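Local coordinates for protein suppressor of fused homolog (Drosophila melanogaster, PDB 6LPH) that probably sequesters DNA-binding transcription factors and recognises nuclear localisation sequences, here represented by the N-terminal part of the longer protein, at residues Thr105-Lys110 with Ala176-Leu181; Pro157-Leu162 with Leu170-Val175; Thr166-Gln171 with Thr232-Gln237; Gln195-Phe200 with Asp228-Asn233; Asp222-Gly227 with Phe241-Glu246. All coordinates share one frame; numbering follows the deposited sequence.

Contact 1: Thr105-Lys110 with Ala176-Leu181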
# COMPACT_ATOMS: atom_id res chain seq x y z
N THR A 105 -2.90 0.20 -2.09
CA THR A 105 -1.73 -0.60 -2.45
C THR A 105 -0.42 0.13 -2.09
O THR A 105 -0.41 1.34 -1.84
CB THR A 105 -1.73 -1.07 -3.92
OG1 THR A 105 -1.31 0.00 -4.76
CG2 THR A 105 -3.15 -1.55 -4.38
N PHE A 106 0.68 -0.62 -2.07
CA PHE A 106 1.97 -0.00 -1.75
C PHE A 106 3.05 -0.85 -2.43
O PHE A 106 2.93 -2.08 -2.49
CB PHE A 106 2.13 0.06 -0.24
CG PHE A 106 3.44 0.66 0.25
CD1 PHE A 106 3.81 1.98 -0.09
CD2 PHE A 106 4.26 -0.06 1.11
CE1 PHE A 106 4.98 2.56 0.39
CE2 PHE A 106 5.45 0.53 1.64
CZ PHE A 106 5.81 1.83 1.25
N ARG A 107 4.04 -0.19 -3.02
CA ARG A 107 5.16 -0.90 -3.66
C ARG A 107 6.45 -0.54 -2.94
O ARG A 107 6.86 0.63 -2.87
CB ARG A 107 5.26 -0.59 -5.14
CG ARG A 107 4.01 -1.09 -5.91
CD ARG A 107 4.11 -0.80 -7.39
NE ARG A 107 2.86 -1.15 -8.07
CZ ARG A 107 2.55 -2.38 -8.50
NH1 ARG A 107 3.44 -3.39 -8.36
NH2 ARG A 107 1.39 -2.60 -9.13
N LEU A 108 7.09 -1.56 -2.41
CA LEU A 108 8.26 -1.30 -1.55
C LEU A 108 9.55 -1.93 -2.10
O LEU A 108 9.65 -3.15 -2.24
CB LEU A 108 7.95 -1.78 -0.14
CG LEU A 108 9.16 -1.79 0.83
CD1 LEU A 108 9.65 -0.37 1.10
CD2 LEU A 108 8.78 -2.49 2.14
N ALA A 109 10.53 -1.08 -2.42
CA ALA A 109 11.79 -1.53 -3.03
C ALA A 109 12.53 -2.47 -2.08
O ALA A 109 12.57 -2.24 -0.86
CB ALA A 109 12.68 -0.34 -3.41
N LYS A 110 13.05 -3.56 -2.63
CA LYS A 110 13.86 -4.47 -1.86
C LYS A 110 15.14 -3.75 -1.55
O LYS A 110 15.65 -3.01 -2.39
CB LYS A 110 14.14 -5.78 -2.63
CG LYS A 110 12.86 -6.57 -2.94
CD LYS A 110 13.18 -7.99 -3.33
CE LYS A 110 11.93 -8.66 -3.86
NZ LYS A 110 12.21 -10.02 -4.40
N ALA A 176 -1.41 7.57 -6.02
CA ALA A 176 -1.40 7.34 -7.47
C ALA A 176 -2.33 6.19 -7.79
O ALA A 176 -2.73 5.43 -6.89
CB ALA A 176 0.03 7.04 -7.95
N GLN A 177 -2.70 6.06 -9.07
CA GLN A 177 -3.45 4.90 -9.49
C GLN A 177 -2.44 3.75 -9.58
O GLN A 177 -1.38 3.92 -10.16
CB GLN A 177 -4.11 5.11 -10.85
CG GLN A 177 -4.94 3.89 -11.21
CD GLN A 177 -5.63 4.04 -12.54
OE1 GLN A 177 -5.24 4.87 -13.36
NE2 GLN A 177 -6.64 3.25 -12.75
N ASP A 178 -2.76 2.61 -8.99
CA ASP A 178 -1.94 1.41 -9.15
C ASP A 178 -1.82 1.02 -10.64
O ASP A 178 -2.82 0.72 -11.27
CB ASP A 178 -2.50 0.24 -8.29
CG ASP A 178 -1.55 -0.95 -8.25
OD1 ASP A 178 -1.09 -1.27 -7.14
OD2 ASP A 178 -1.26 -1.55 -9.33
N PRO A 179 -0.59 1.02 -11.19
CA PRO A 179 -0.37 0.81 -12.62
C PRO A 179 -0.81 -0.58 -13.12
O PRO A 179 -1.22 -0.72 -14.27
CB PRO A 179 1.15 0.99 -12.78
CG PRO A 179 1.72 0.66 -11.44
CD PRO A 179 0.68 1.10 -10.43
N GLN A 180 -0.71 -1.59 -12.26
CA GLN A 180 -1.10 -2.97 -12.59
C GLN A 180 -2.58 -3.19 -12.35
O GLN A 180 -3.28 -3.82 -13.17
CB GLN A 180 -0.41 -3.93 -11.62
CG GLN A 180 0.59 -4.79 -12.25
CD GLN A 180 1.33 -5.61 -11.23
OE1 GLN A 180 1.43 -5.23 -10.05
NE2 GLN A 180 1.86 -6.74 -11.67
N LEU A 181 -3.05 -2.71 -11.21
CA LEU A 181 -4.40 -3.10 -10.76
C LEU A 181 -5.49 -2.20 -11.31
O LEU A 181 -6.60 -2.66 -11.53
CB LEU A 181 -4.49 -3.18 -9.24
CG LEU A 181 -3.48 -4.13 -8.59
CD1 LEU A 181 -3.74 -4.22 -7.10
CD2 LEU A 181 -3.52 -5.49 -9.25
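Arg107 of strand 97-109 reaches across strand 189-199 to Asp178, Pro179 and Gln180. From CB, CG turns beside the backbone N (chi1 -64°), and the chain then runs extended to NE, which passes 3.9 Å from Pro179 CD and is bonded to Gln195 OE1. NH1 makes a weak bond to Gln180 OE1, and also pairs with His71. At the tip, NH2 meets two acceptors at the guanidinium edge: Gln180 OE1 at 2.8 Å, the straighter bond (158°), and Asp178 OD2 at 2.9 Å, a salt bridge with the two group planes 54° apart. The other carboxylate oxygen, Asp178 OD1, receives Thr105 OG1 at 2.7 Å on its anti lone pair, and is bonded to His73 as well. OD2 also accepts from Gln180 N, an Asx turn, and from Leu181 N, an Asx motif. Thr105 CG2 adds an apolar touch, 3.9 Å from Leu181 CD1. So many donors round one buried carboxylate probably favour its ionised form and fix its rotation.

Contact 2: Pro157-Leu162 with Leu170-Val175; sequences PWRKSL and LQNLLV
Two backbone bonds join Lys160 and Leu162 to Gln171 and Leu170, just ahead of strand 172-186: Lys160 N gives its hydrogen to Gln171 O at 3.0 Å, and Leu162 N gives its own to Leu170 O at 3.2 Å. They lie in the long loop of a beta hairpin, whose antiparallel strands 155-156 and 172-186 form one end of the mixed sheet. The chains come within 4.2 Å between Ser161 CA and Gln171 CA, where Ser161 CA also makes a CH···O contact with Leu170 O. Among the side chains, Leu162 and Leu173 meet through their branches: both CD1 and CD2 of Leu162 lie 3.6 Å from Leu173 CD2. Trp158 has its CG anti to the backbone N (chi1 -155°), which swings the indole past Leu173 towards helix 131-146, where it packs on Leu135, Ala138 and Ile139. Leu173 CD1 approaches Trp158 CG at 4.3 Å. Over the centre of one indole face, 3.4 Å above the ring plane, sits Lys160 NZ, held there by a 3.0 Å hydrogen bond to Trp158 O.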
# COMPACT_ATOMS: atom_id res chain seq x y z
N PRO A 157 -0.43 14.31 4.47
CA PRO A 157 0.67 14.87 5.27
C PRO A 157 0.83 14.07 6.55
O PRO A 157 0.45 14.53 7.64
CB PRO A 157 0.24 16.31 5.55
CG PRO A 157 -1.25 16.31 5.45
CD PRO A 157 -1.65 15.15 4.55
N TRP A 158 1.38 12.86 6.38
CA TRP A 158 1.58 11.86 7.44
C TRP A 158 2.52 12.33 8.52
O TRP A 158 2.32 12.04 9.71
CB TRP A 158 2.14 10.60 6.80
CG TRP A 158 1.85 9.34 7.57
CD1 TRP A 158 2.78 8.43 8.08
CD2 TRP A 158 0.55 8.79 7.92
NE1 TRP A 158 2.15 7.38 8.69
CE2 TRP A 158 0.81 7.54 8.65
CE3 TRP A 158 -0.78 9.19 7.71
CZ2 TRP A 158 -0.22 6.73 9.15
CZ3 TRP A 158 -1.81 8.37 8.22
CH2 TRP A 158 -1.53 7.17 8.92
N ARG A 159 3.54 13.06 8.10
CA ARG A 159 4.54 13.66 9.02
C ARG A 159 5.27 12.67 9.93
O ARG A 159 5.52 12.99 11.08
CB ARG A 159 3.93 14.79 9.89
CG ARG A 159 3.28 15.91 9.10
CD ARG A 159 4.28 16.59 8.18
NE ARG A 159 3.69 17.78 7.59
CZ ARG A 159 4.28 18.54 6.66
NH1 ARG A 159 5.48 18.21 6.16
NH2 ARG A 159 3.62 19.59 6.19
N LYS A 160 5.56 11.47 9.44
CA LYS A 160 6.42 10.53 10.17
C LYS A 160 6.86 9.41 9.25
O LYS A 160 6.15 9.04 8.30
CB LYS A 160 5.76 9.99 11.44
CG LYS A 160 4.40 9.39 11.22
CD LYS A 160 3.51 9.44 12.46
CE LYS A 160 2.14 8.82 12.13
NZ LYS A 160 1.22 9.72 11.33
N SER A 161 8.05 8.88 9.50
CA SER A 161 8.60 7.85 8.64
C SER A 161 7.60 6.73 8.51
O SER A 161 6.98 6.29 9.48
CB SER A 161 9.95 7.30 9.19
OG SER A 161 9.76 6.76 10.47
N LEU A 162 7.42 6.27 7.27
CA LEU A 162 6.43 5.24 6.98
C LEU A 162 6.74 3.92 7.71
O LEU A 162 5.83 3.17 8.06
CB LEU A 162 6.36 5.01 5.48
CG LEU A 162 6.27 6.24 4.56
CD1 LEU A 162 6.00 5.72 3.15
CD2 LEU A 162 5.21 7.26 5.02
N LEU A 170 11.51 9.48 3.95
CA LEU A 170 10.11 9.35 3.45
C LEU A 170 9.07 9.38 4.59
O LEU A 170 8.81 8.35 5.23
CB LEU A 170 9.96 8.11 2.55
CG LEU A 170 10.92 8.01 1.37
CD1 LEU A 170 10.48 6.89 0.45
CD2 LEU A 170 10.99 9.31 0.56
N GLN A 171 8.47 10.57 4.82
CA GLN A 171 7.57 10.85 5.95
C GLN A 171 6.16 11.21 5.55
O GLN A 171 5.36 11.55 6.43
CB GLN A 171 7.94 12.14 6.69
CG GLN A 171 9.38 12.51 6.77
CD GLN A 171 9.99 11.69 7.81
OE1 GLN A 171 10.02 10.49 7.66
NE2 GLN A 171 10.43 12.31 8.90
N ASN A 172 5.87 11.21 4.26
CA ASN A 172 4.58 11.68 3.76
C ASN A 172 4.24 10.87 2.54
O ASN A 172 5.08 10.07 2.06
CB ASN A 172 4.66 13.18 3.41
CG ASN A 172 4.97 14.06 4.62
OD1 ASN A 172 6.11 14.53 4.79
ND2 ASN A 172 4.00 14.26 5.47
N LEU A 173 3.00 11.02 2.06
CA LEU A 173 2.49 10.12 1.04
C LEU A 173 1.83 10.89 -0.05
O LEU A 173 1.20 11.90 0.21
CB LEU A 173 1.40 9.19 1.64
CG LEU A 173 1.94 8.40 2.83
CD1 LEU A 173 0.80 7.86 3.67
CD2 LEU A 173 2.87 7.30 2.31
N LEU A 174 1.97 10.40 -1.28
CA LEU A 174 1.07 10.84 -2.39
C LEU A 174 0.29 9.64 -2.80
O LEU A 174 0.70 8.53 -2.49
CB LEU A 174 1.81 11.41 -3.62
CG LEU A 174 2.75 12.59 -3.34
CD1 LEU A 174 3.39 13.14 -4.64
CD2 LEU A 174 1.97 13.66 -2.60
N VAL A 175 -0.83 9.88 -3.51
CA VAL A 175 -1.73 8.81 -3.96
C VAL A 175 -1.76 8.75 -5.49
O VAL A 175 -2.04 9.73 -6.17
CB VAL A 175 -3.17 8.99 -3.42
CG1 VAL A 175 -4.07 7.83 -3.88
CG2 VAL A 175 -3.14 9.07 -1.90

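Contact 3: Thr166-Gln171 with Thr232-Gln237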
# COMPACT_ATOMS: atom_id res chain seq x y z
N THR A 166 14.07 6.09 12.34
CA THR A 166 14.56 7.46 12.60
C THR A 166 15.32 8.05 11.41
O THR A 166 15.60 9.25 11.40
CB THR A 166 15.44 7.58 13.88
OG1 THR A 166 16.71 6.92 13.70
CG2 THR A 166 14.74 7.02 15.12
N THR A 167 15.66 7.22 10.42
CA THR A 167 16.56 7.66 9.34
C THR A 167 15.87 7.94 7.98
O THR A 167 16.33 8.76 7.19
CB THR A 167 17.69 6.64 9.11
OG1 THR A 167 17.11 5.36 8.87
CG2 THR A 167 18.62 6.57 10.34
N SER A 168 14.77 7.27 7.70
CA SER A 168 14.17 7.45 6.36
C SER A 168 13.68 8.88 6.16
O SER A 168 13.02 9.44 7.03
CB SER A 168 13.01 6.49 6.12
OG SER A 168 12.50 6.74 4.82
N LYS A 169 13.99 9.45 5.01
CA LYS A 169 13.49 10.77 4.62
C LYS A 169 12.06 10.68 4.05
O LYS A 169 11.46 11.70 3.70
CB LYS A 169 14.42 11.38 3.57
CG LYS A 169 15.80 11.63 4.10
CD LYS A 169 16.81 11.88 3.00
CE LYS A 169 18.22 11.99 3.58
NZ LYS A 169 18.36 13.20 4.43
N LEU A 170 11.51 9.48 3.95
CA LEU A 170 10.11 9.35 3.45
C LEU A 170 9.07 9.38 4.59
O LEU A 170 8.81 8.35 5.23
CB LEU A 170 9.96 8.11 2.55
CG LEU A 170 10.92 8.01 1.37
CD1 LEU A 170 10.48 6.89 0.45
CD2 LEU A 170 10.99 9.31 0.56
N GLN A 171 8.47 10.57 4.82
CA GLN A 171 7.57 10.85 5.95
C GLN A 171 6.16 11.21 5.55
O GLN A 171 5.36 11.55 6.43
CB GLN A 171 7.94 12.14 6.69
CG GLN A 171 9.38 12.51 6.77
CD GLN A 171 9.99 11.69 7.81
OE1 GLN A 171 10.02 10.49 7.66
NE2 GLN A 171 10.43 12.31 8.90
N THR A 232 8.25 2.81 -3.91
CA THR A 232 8.86 3.55 -2.79
C THR A 232 10.14 2.88 -2.28
O THR A 232 10.11 1.70 -1.90
CB THR A 232 7.87 3.65 -1.63
OG1 THR A 232 6.70 4.33 -2.08
CG2 THR A 232 8.49 4.41 -0.42
N ASN A 233 11.25 3.64 -2.25
CA ASN A 233 12.53 3.17 -1.71
C ASN A 233 12.82 3.94 -0.41
O ASN A 233 13.11 5.13 -0.45
CB ASN A 233 13.67 3.38 -2.74
CG ASN A 233 15.05 3.20 -2.11
OD1 ASN A 233 15.20 2.55 -1.08
ND2 ASN A 233 16.07 3.82 -2.73
N MET A 234 12.69 3.27 0.73
CA MET A 234 12.82 3.96 2.05
C MET A 234 14.21 4.54 2.30
O MET A 234 14.38 5.40 3.16
CB MET A 234 12.38 3.05 3.20
CG MET A 234 10.92 2.56 3.08
SD MET A 234 9.70 3.92 3.09
CE MET A 234 9.95 4.53 4.76
N ASP A 235 15.19 4.07 1.52
CA ASP A 235 16.57 4.52 1.65
C ASP A 235 16.91 5.63 0.65
O ASP A 235 18.08 6.01 0.52
CB ASP A 235 17.54 3.34 1.42
CG ASP A 235 17.36 2.23 2.43
OD1 ASP A 235 17.24 2.53 3.64
OD2 ASP A 235 17.35 1.05 2.01
N ARG A 236 15.90 6.13 -0.07
CA ARG A 236 16.16 7.21 -1.04
C ARG A 236 16.79 8.42 -0.36
O ARG A 236 16.32 8.88 0.68
CB ARG A 236 14.89 7.66 -1.77
CG ARG A 236 15.24 8.08 -3.16
CD ARG A 236 14.25 8.89 -3.96
NE ARG A 236 12.83 8.91 -3.61
CZ ARG A 236 12.11 10.04 -3.68
NH1 ARG A 236 10.81 10.07 -3.40
NH2 ARG A 236 12.73 11.18 -4.01
N GLN A 237 17.80 8.99 -1.00
CA GLN A 237 18.62 10.01 -0.33
C GLN A 237 18.32 11.42 -0.77
O GLN A 237 18.54 12.35 -0.01
CB GLN A 237 20.12 9.71 -0.48
CG GLN A 237 20.66 8.59 0.42
CD GLN A 237 20.22 8.71 1.87
OE1 GLN A 237 19.63 7.79 2.43
NE2 GLN A 237 20.49 9.85 2.49
O HOH W 1 15.49 7.88 3.01
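Ser168 and Leu170 close against a type I beta turn, Asn233 to Arg236, in which Arg236 N bonds Asn233 O; Asn233 OD1 accepts from Asp235 N, an Asx turn at the start of the beta turn. The facing loop carries an ST turn of its own, Leu170 N donating to Ser168 OG. That hydroxyl donates a hydrogen bond across to Met234 O at 2.8 Å, on a lone pair in the carbonyl plane. Because OG stands anti to its own backbone N (chi1 180°), it lies between the two loops and can serve both bonds. The tight part of the contact is at the tip of Leu170: its CD1 is 3.3 Å from Thr232 CG2, closer than usual for two methyls, and 3.3 Å from Asn233 O. Met234 folds back, bent at chi2 and chi3, bringing SD to 4.0 Å from the same Leu170 CD1. Leu170 CD2 lies near Arg236 NH1; that guanidinium is held by a salt bridge to Glu203, and Phe200 backs both residues. The outer side is looser. Lys169 and Gln237 are exposed and cross at about a right angle, with Lys169 CD lying 3.5 Å from Gln237 O. Here a water bridges the two backbones: it accepts from Lys169 N at 3.0 Å and donates to Met234 O and Arg236 O, each at 2.7 Å.

Contact 4: Gln195-Phe200 with Asp228-Asn233; sequences QIVGVF and DWLVTN
Gln195, at the start of the segment, extends its side chain to the carbonyl of Trp229. CG is anti to the backbone N (chi1 -175°) and the chain stays straight, so that NE2 delivers an almost linear hydrogen bond (172°) to Trp229 O at 2.9 Å; the acceptor lies in the amide plane. With OE1 bonded to Arg107 NE, both ends of this buried amide are used and its rotation is fixed. Ile196 turns its side chain away and takes part through its carbonyl: a water lies 2.7 Å from Ile196 O, 3.0 Å from Leu230 O and 2.8 Å from Thr232 OG1, with too few protons to serve every acceptor nearby at once. At Val197, CG2 meets Leu230 CB at 3.8 Å, the two side chains crossing at about a right angle. Gly198 follows, and its N donates a nearly straight bond to Thr232 OG1 at 3.0 Å. Lacking a side chain, it lets Thr232 CG2 settle 4.0 Å from Gly198 CA. Residues 195-198 and 229-232 run 39° apart, and they are linked through side chains and water. Beyond the segment, Thr232 N bonds Arg107 O and Thr232 O bonds Ala109 N. One residue of the loop after helix 201-219 thus spans two positions of strand 97-109, as in a parallel beta bridge, while its hydroxyl takes Gly198 N of the parallel neighbour strand 189-199.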
# COMPACT_ATOMS: atom_id res chain seq x y z
N GLN A 195 -2.66 3.57 -5.00
CA GLN A 195 -1.31 3.23 -4.59
C GLN A 195 -0.67 4.38 -3.83
O GLN A 195 -0.53 5.51 -4.34
CB GLN A 195 -0.43 2.85 -5.78
CG GLN A 195 0.97 2.37 -5.38
CD GLN A 195 1.79 1.97 -6.57
OE1 GLN A 195 1.39 1.10 -7.35
NE2 GLN A 195 2.93 2.62 -6.74
N ILE A 196 -0.27 4.07 -2.61
CA ILE A 196 0.40 5.02 -1.76
C ILE A 196 1.87 5.10 -2.19
O ILE A 196 2.48 4.07 -2.51
CB ILE A 196 0.15 4.59 -0.29
CG1 ILE A 196 -1.09 5.29 0.27
CG2 ILE A 196 1.23 5.03 0.66
CD1 ILE A 196 -2.22 5.48 -0.69
N VAL A 197 2.42 6.32 -2.24
CA VAL A 197 3.84 6.54 -2.64
C VAL A 197 4.52 7.40 -1.59
O VAL A 197 4.07 8.51 -1.33
CB VAL A 197 3.94 7.25 -4.02
CG1 VAL A 197 5.40 7.46 -4.47
CG2 VAL A 197 3.19 6.47 -5.07
N GLY A 198 5.61 6.91 -0.99
CA GLY A 198 6.32 7.70 0.02
C GLY A 198 7.09 8.81 -0.67
O GLY A 198 7.68 8.59 -1.73
N VAL A 199 7.08 10.00 -0.08
CA VAL A 199 7.73 11.18 -0.66
C VAL A 199 8.48 12.02 0.40
O VAL A 199 8.20 11.95 1.63
CB VAL A 199 6.74 12.10 -1.45
CG1 VAL A 199 6.17 11.37 -2.67
CG2 VAL A 199 5.61 12.62 -0.56
N PHE A 200 9.38 12.87 -0.10
CA PHE A 200 10.16 13.82 0.71
C PHE A 200 9.26 14.97 1.09
O PHE A 200 8.15 15.18 0.51
CB PHE A 200 11.34 14.38 -0.12
CG PHE A 200 12.56 13.50 -0.16
CD1 PHE A 200 13.78 13.96 0.34
CD2 PHE A 200 12.50 12.21 -0.73
CE1 PHE A 200 14.91 13.14 0.30
CE2 PHE A 200 13.64 11.39 -0.76
CZ PHE A 200 14.84 11.86 -0.23
N ASP A 228 8.57 3.88 -13.55
CA ASP A 228 7.21 3.94 -14.10
C ASP A 228 6.12 3.62 -13.08
O ASP A 228 5.03 4.23 -13.10
CB ASP A 228 7.09 2.87 -15.17
CG ASP A 228 6.64 3.40 -16.46
OD1 ASP A 228 5.59 4.10 -16.48
OD2 ASP A 228 7.34 3.11 -17.48
N TRP A 229 6.38 2.65 -12.20
CA TRP A 229 5.35 2.18 -11.27
C TRP A 229 5.42 2.75 -9.89
O TRP A 229 4.75 2.23 -8.99
CB TRP A 229 5.37 0.67 -11.18
CG TRP A 229 4.81 -0.04 -12.38
CD1 TRP A 229 4.52 0.49 -13.64
CD2 TRP A 229 4.53 -1.47 -12.48
NE1 TRP A 229 4.08 -0.49 -14.49
CE2 TRP A 229 4.05 -1.69 -13.85
CE3 TRP A 229 4.62 -2.55 -11.60
CZ2 TRP A 229 3.67 -2.96 -14.30
CZ3 TRP A 229 4.23 -3.82 -12.07
CH2 TRP A 229 3.78 -4.02 -13.38
N LEU A 230 6.21 3.81 -9.72
CA LEU A 230 6.25 4.59 -8.47
C LEU A 230 6.53 3.70 -7.25
O LEU A 230 5.79 3.70 -6.28
CB LEU A 230 4.97 5.42 -8.31
CG LEU A 230 4.81 6.56 -9.34
CD1 LEU A 230 3.39 7.15 -9.34
CD2 LEU A 230 5.86 7.65 -9.14
N VAL A 231 7.60 2.93 -7.32
CA VAL A 231 8.01 2.11 -6.22
C VAL A 231 8.64 3.01 -5.16
O VAL A 231 9.46 3.88 -5.47
CB VAL A 231 9.02 1.03 -6.68
CG1 VAL A 231 9.66 0.30 -5.49
CG2 VAL A 231 8.32 0.06 -7.64
N THR A 232 8.25 2.81 -3.91
CA THR A 232 8.86 3.55 -2.79
C THR A 232 10.14 2.88 -2.28
O THR A 232 10.11 1.70 -1.90
CB THR A 232 7.87 3.65 -1.63
OG1 THR A 232 6.70 4.33 -2.08
CG2 THR A 232 8.49 4.41 -0.42
N ASN A 233 11.25 3.64 -2.25
CA ASN A 233 12.53 3.17 -1.71
C ASN A 233 12.82 3.94 -0.41
O ASN A 233 13.11 5.13 -0.45
CB ASN A 233 13.67 3.38 -2.74
CG ASN A 233 15.05 3.20 -2.11
OD1 ASN A 233 15.20 2.55 -1.08
ND2 ASN A 233 16.07 3.82 -2.73
O HOH W 2 4.71 2.97 -3.56

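Contact 5: Asp222-Gly227 with Phe241-Glu246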
# COMPACT_ATOMS: atom_id res chain seq x y z
N ASP A 222 12.40 8.66 -13.64
CA ASP A 222 13.67 8.01 -13.42
C ASP A 222 13.51 6.87 -12.44
O ASP A 222 12.69 6.96 -11.52
CB ASP A 222 14.70 9.01 -12.89
CG ASP A 222 16.13 8.49 -13.04
OD1 ASP A 222 16.79 8.84 -14.05
OD2 ASP A 222 16.57 7.70 -12.18
N MET A 223 14.30 5.81 -12.62
CA MET A 223 14.35 4.72 -11.65
C MET A 223 14.70 5.17 -10.23
O MET A 223 14.14 4.67 -9.26
CB MET A 223 15.39 3.69 -12.09
CG MET A 223 14.74 2.44 -12.55
SD MET A 223 14.21 1.40 -11.17
CE MET A 223 14.54 -0.09 -12.11
N GLN A 224 15.62 6.12 -10.12
CA GLN A 224 16.07 6.62 -8.80
C GLN A 224 14.91 7.17 -7.96
O GLN A 224 14.96 7.11 -6.73
CB GLN A 224 17.15 7.70 -8.97
CG GLN A 224 18.39 7.21 -9.70
CD GLN A 224 19.40 8.33 -9.95
OE1 GLN A 224 20.14 8.74 -9.04
NE2 GLN A 224 19.46 8.80 -11.20
N THR A 225 13.86 7.67 -8.61
CA THR A 225 12.73 8.24 -7.87
C THR A 225 11.44 7.37 -7.88
O THR A 225 10.38 7.81 -7.42
CB THR A 225 12.42 9.68 -8.35
OG1 THR A 225 12.24 9.68 -9.77
CG2 THR A 225 13.57 10.63 -7.99
N GLY A 226 11.56 6.13 -8.38
CA GLY A 226 10.47 5.18 -8.31
C GLY A 226 10.16 4.44 -9.61
O GLY A 226 9.46 3.42 -9.59
N GLY A 227 10.70 4.94 -10.72
CA GLY A 227 10.40 4.42 -12.06
C GLY A 227 8.92 4.52 -12.44
O GLY A 227 8.11 5.16 -11.73
N PHE A 241 13.46 17.04 -6.89
CA PHE A 241 13.87 18.40 -7.15
C PHE A 241 15.39 18.58 -6.93
O PHE A 241 16.00 19.45 -7.56
CB PHE A 241 13.07 19.38 -6.26
CG PHE A 241 11.58 19.29 -6.46
CD1 PHE A 241 10.75 18.81 -5.45
CD2 PHE A 241 11.02 19.64 -7.69
CE1 PHE A 241 9.39 18.70 -5.65
CE2 PHE A 241 9.65 19.53 -7.89
CZ PHE A 241 8.83 19.06 -6.87
N GLU A 242 15.97 17.80 -6.02
CA GLU A 242 17.44 17.77 -5.85
C GLU A 242 18.09 17.04 -7.02
O GLU A 242 19.12 17.49 -7.53
CB GLU A 242 17.86 17.05 -4.56
CG GLU A 242 17.55 17.79 -3.27
CD GLU A 242 17.84 16.93 -2.05
OE1 GLU A 242 16.96 16.15 -1.64
OE2 GLU A 242 18.95 17.05 -1.50
N LEU A 243 17.52 15.92 -7.46
CA LEU A 243 18.14 15.12 -8.53
C LEU A 243 18.02 15.78 -9.90
O LEU A 243 18.94 15.70 -10.73
CB LEU A 243 17.58 13.69 -8.57
CG LEU A 243 17.94 12.79 -7.37
CD1 LEU A 243 17.02 11.57 -7.27
CD2 LEU A 243 19.40 12.37 -7.36
N PHE A 244 16.87 16.40 -10.13
CA PHE A 244 16.54 17.02 -11.40
C PHE A 244 16.01 18.44 -11.20
O PHE A 244 14.80 18.68 -11.32
CB PHE A 244 15.53 16.14 -12.16
CG PHE A 244 15.97 14.71 -12.29
CD1 PHE A 244 16.98 14.35 -13.19
CD2 PHE A 244 15.39 13.71 -11.51
CE1 PHE A 244 17.40 13.03 -13.31
CE2 PHE A 244 15.80 12.39 -11.62
CZ PHE A 244 16.81 12.04 -12.52
N PRO A 245 16.92 19.39 -10.94
CA PRO A 245 16.50 20.74 -10.51
C PRO A 245 15.65 21.46 -11.57
O PRO A 245 14.91 22.38 -11.24
CB PRO A 245 17.83 21.45 -10.27
CG PRO A 245 18.79 20.35 -9.93
CD PRO A 245 18.38 19.22 -10.84
N GLU A 246 15.74 21.03 -12.81
CA GLU A 246 14.84 21.49 -13.87
C GLU A 246 13.33 21.45 -13.53
O GLU A 246 12.53 22.29 -14.00
CB GLU A 246 15.09 20.71 -15.16
CG GLU A 246 15.31 19.21 -14.99
CD GLU A 246 16.78 18.81 -15.07
OE1 GLU A 246 17.43 18.73 -14.00
OE2 GLU A 246 17.28 18.59 -16.20
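An Asx turn headed by Asp222 packs against the end of helix 240-243, where Leu243 and Phe244 face it. Within the turn, Gln224 N donates to Asp222 OD2 at 2.8 Å on the anti lone pair. Gln224 NE2 comes to the same oxygen at 3.2 Å from above the carboxylate plane, so OD2 is gripped twice and the extended Gln224 side chain is tied back to the turn at its end. Asp222 O also takes two bonds, from Thr225 N and Gly227 N. The contact itself is all packing. Phe244 meets Asp222 obliquely, with CZ 3.5 Å from Asp222 OD1 and CE2 3.8 Å from Asp222 CB; ring and carboxylate are inclined by 43°. Beside it, Leu243 CD1 touches Thr225 CG2 at 3.6 Å, while Leu243 CD2 lies 4.1 Å from Gln224 OE1. With chi1 at 54°, Thr225 CG2 stands anti to the carbonyl carbon and reaches Leu243, while OG1 bonds Leu219 O at the end of helix 201-219. The same long helix receives Phe241, so the loop that follows it and the short helix 240-243 are both held to it.

Contacts 1 and 4 are the buried pair, their centres about 7 Å apart; strand 189-199 lies between the two strands of contact 1, and Gln195 of contact 4 holds Arg107. Contact 1 is charged and contact 4 neutral, combining amide, hydroxyl and water. Contacts 2 and 3 are partly buried and share Leu170 and Gln171: one closes the hairpin loop by backbone bonds, the other joins that loop to segment 232-237. Thr232 belongs to contacts 3 and 4, and bonds strand 97-109 of contact 1. Contact 5 lies at the surface, with packing alone between its segments; its Gly226 O is probably hydrogen-bonded to Val231 N of contact 4.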